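Local coordinates for protein dipeptide Epimerase (Enterococcus faecalis V583, PDB 3JW7) that belongs to the mandelate racemase/muconate lactonizing enzyme family of the enolase superfamily, at residues V43-G48 and T297-T302. Residues are numbered along the deposited sequence; the frame is centred on the assembly and turned at random.
Sequences VGYGEG and TTIGIT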
loop_
_atom_site.group_PDB
_atom_site.type_symbol
_atom_site.label_atom_id
_atom_site.label_comp_id
_atom_site.label_asym_id
_atom_site.label_seq_id
_atom_site.Cartn_x
_atom_site.Cartn_y
_atom_site.Cartn_z
ATOM N N VAL A 43 3.230 12.507 21.306
ATOM C CA VAL A 43 3.637 11.172 20.878
ATOM C C VAL A 43 3.091 10.869 19.488
ATOM O O VAL A 43 1.887 10.946 19.257
ATOM C CB VAL A 43 3.118 10.086 21.844
ATOM C CG1 VAL A 43 3.487 8.705 21.321
ATOM C CG2 VAL A 43 3.706 10.295 23.229
ATOM N N GLY A 44 3.988 10.519 18.571
ATOM C CA GLY A 44 3.588 10.201 17.214
ATOM C C GLY A 44 3.629 8.703 17.001
ATOM O O GLY A 44 4.504 8.020 17.540
ATOM N N TYR A 45 2.686 8.200 16.210
ATOM C CA TYR A 45 2.563 6.775 15.917
ATOM C C TYR A 45 3.078 6.423 14.534
ATOM O O TYR A 45 2.787 7.118 13.566
ATOM C CB TYR A 45 1.093 6.348 16.003
ATOM C CG TYR A 45 0.549 6.318 17.404
ATOM C CD1 TYR A 45 0.627 5.157 18.172
ATOM C CD2 TYR A 45 -0.007 7.458 17.984
ATOM C CE1 TYR A 45 0.168 5.133 19.487
ATOM C CE2 TYR A 45 -0.467 7.446 19.302
ATOM C CZ TYR A 45 -0.374 6.278 20.046
ATOM O OH TYR A 45 -0.815 6.248 21.349
ATOM N N GLY A 46 3.816 5.321 14.454
ATOM C CA GLY A 46 4.353 4.859 13.192
ATOM C C GLY A 46 4.271 3.349 13.148
ATOM O O GLY A 46 4.106 2.705 14.179
ATOM N N GLU A 47 4.373 2.773 11.958
ATOM C CA GLU A 47 4.311 1.323 11.843
ATOM C C GLU A 47 5.114 0.809 10.662
ATOM O O GLU A 47 5.217 1.467 9.620
ATOM C CB GLU A 47 2.851 0.862 11.717
ATOM C CG GLU A 47 2.679 -0.631 11.403
ATOM C CD GLU A 47 1.221 -1.057 11.354
ATOM O OE1 GLU A 47 0.406 -0.322 10.755
ATOM O OE2 GLU A 47 0.889 -2.134 11.899
ATOM N N GLY A 48 5.679 -0.376 10.845
ATOM C CA GLY A 48 6.448 -1.024 9.804
ATOM C C GLY A 48 5.904 -2.427 9.637
ATOM O O GLY A 48 6.067 -3.255 10.522
ATOM N N THR A 297 -1.361 -2.449 9.724
ATOM C CA THR A 297 -2.652 -2.273 10.358
ATOM C C THR A 297 -3.107 -0.824 10.414
ATOM O O THR A 297 -2.776 -0.028 9.538
ATOM C CB THR A 297 -2.628 -2.887 11.784
ATOM O OG1 THR A 297 -1.698 -2.175 12.613
ATOM C CG2 THR A 297 -2.186 -4.353 11.712
ATOM N N THR A 298 -3.867 -0.491 11.450
ATOM C CA THR A 298 -4.411 0.855 11.614
ATOM C C THR A 298 -3.468 2.012 11.286
ATOM O O THR A 298 -3.808 2.899 10.510
ATOM C CB THR A 298 -4.928 1.053 13.051
ATOM O OG1 THR A 298 -5.712 -0.083 13.429
ATOM C CG2 THR A 298 -5.802 2.303 13.133
ATOM N N ILE A 299 -2.283 2.015 11.881
ATOM C CA ILE A 299 -1.350 3.107 11.651
ATOM C C ILE A 299 -0.908 3.253 10.201
ATOM O O ILE A 299 -1.025 4.335 9.618
ATOM C CB ILE A 299 -0.117 2.961 12.565
ATOM C CG1 ILE A 299 -0.567 3.042 14.026
ATOM C CG2 ILE A 299 0.891 4.072 12.287
ATOM C CD1 ILE A 299 0.480 2.591 15.028
ATOM N N GLY A 300 -0.405 2.169 9.617
ATOM C CA GLY A 300 0.052 2.226 8.239
ATOM C C GLY A 300 -1.045 2.635 7.276
ATOM O O GLY A 300 -0.836 3.468 6.390
ATOM N N ILE A 301 -2.221 2.046 7.450
ATOM C CA ILE A 301 -3.355 2.348 6.589
ATOM C C ILE A 301 -3.823 3.788 6.778
ATOM O O ILE A 301 -4.161 4.467 5.811
ATOM C CB ILE A 301 -4.536 1.390 6.868
ATOM C CG1 ILE A 301 -4.158 -0.040 6.467
ATOM C CG2 ILE A 301 -5.776 1.839 6.088
ATOM C CD1 ILE A 301 -4.028 -0.236 4.974
ATOM N N THR A 302 -3.853 4.263 8.017
ATOM C CA THR A 302 -4.301 5.640 8.246
ATOM C C THR A 302 -3.355 6.640 7.584
ATOM O O THR A 302 -3.808 7.584 6.934
ATOM C CB THR A 302 -4.433 5.938 9.758
ATOM O OG1 THR A 302 -5.392 5.032 10.331
ATOM C CG2 THR A 302 -4.904 7.385 9.994
#
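Glu47 reaches from strand 43-48 to the N-terminal end of helix 298-310, where its carboxylate meets three donors, two of them from Thr297 just before the helix. Glu47 OE1 takes the backbone N of Gly300 at 2.9 Å, nearly in line with its own C-O bond. The backbone N of Thr297 also bonds to Glu47 OE1, 3.0 Å away, from the syn side and 33° out of the carboxylate plane. Glu47 OE2 accepts the hydroxyl OG1 of Thr297 at 2.7 Å, again on the syn side. Ser31 OG is a further partner of OE2. The carboxylate is thus gripped through both oxygens, which fixes its rotation. The negative charge sits at the helix N-terminus, where the helix dipole would be expected to favour it. The chain gets there because CG is anti to the backbone N (chi1 172°) and the rest runs extended. In the enolase superfamily fold, this joins the edge strand of the N-terminal three-stranded sheet to a helix of the barrel domain; the axes of strand 43-48 and the helix segment 298-302 are at 97°. Ile299 packs against the strand. Ile299 CG2 rests on the backbone of Gly46, 3.6 Å from the Gly46 C, and Ile299 CB lies 3.7 Å from Glu47 CB. Packing is looser at Tyr45, which is partly exposed: its CB is 3.9 Å from Ile299 CD1, and the ring leads away from the helix.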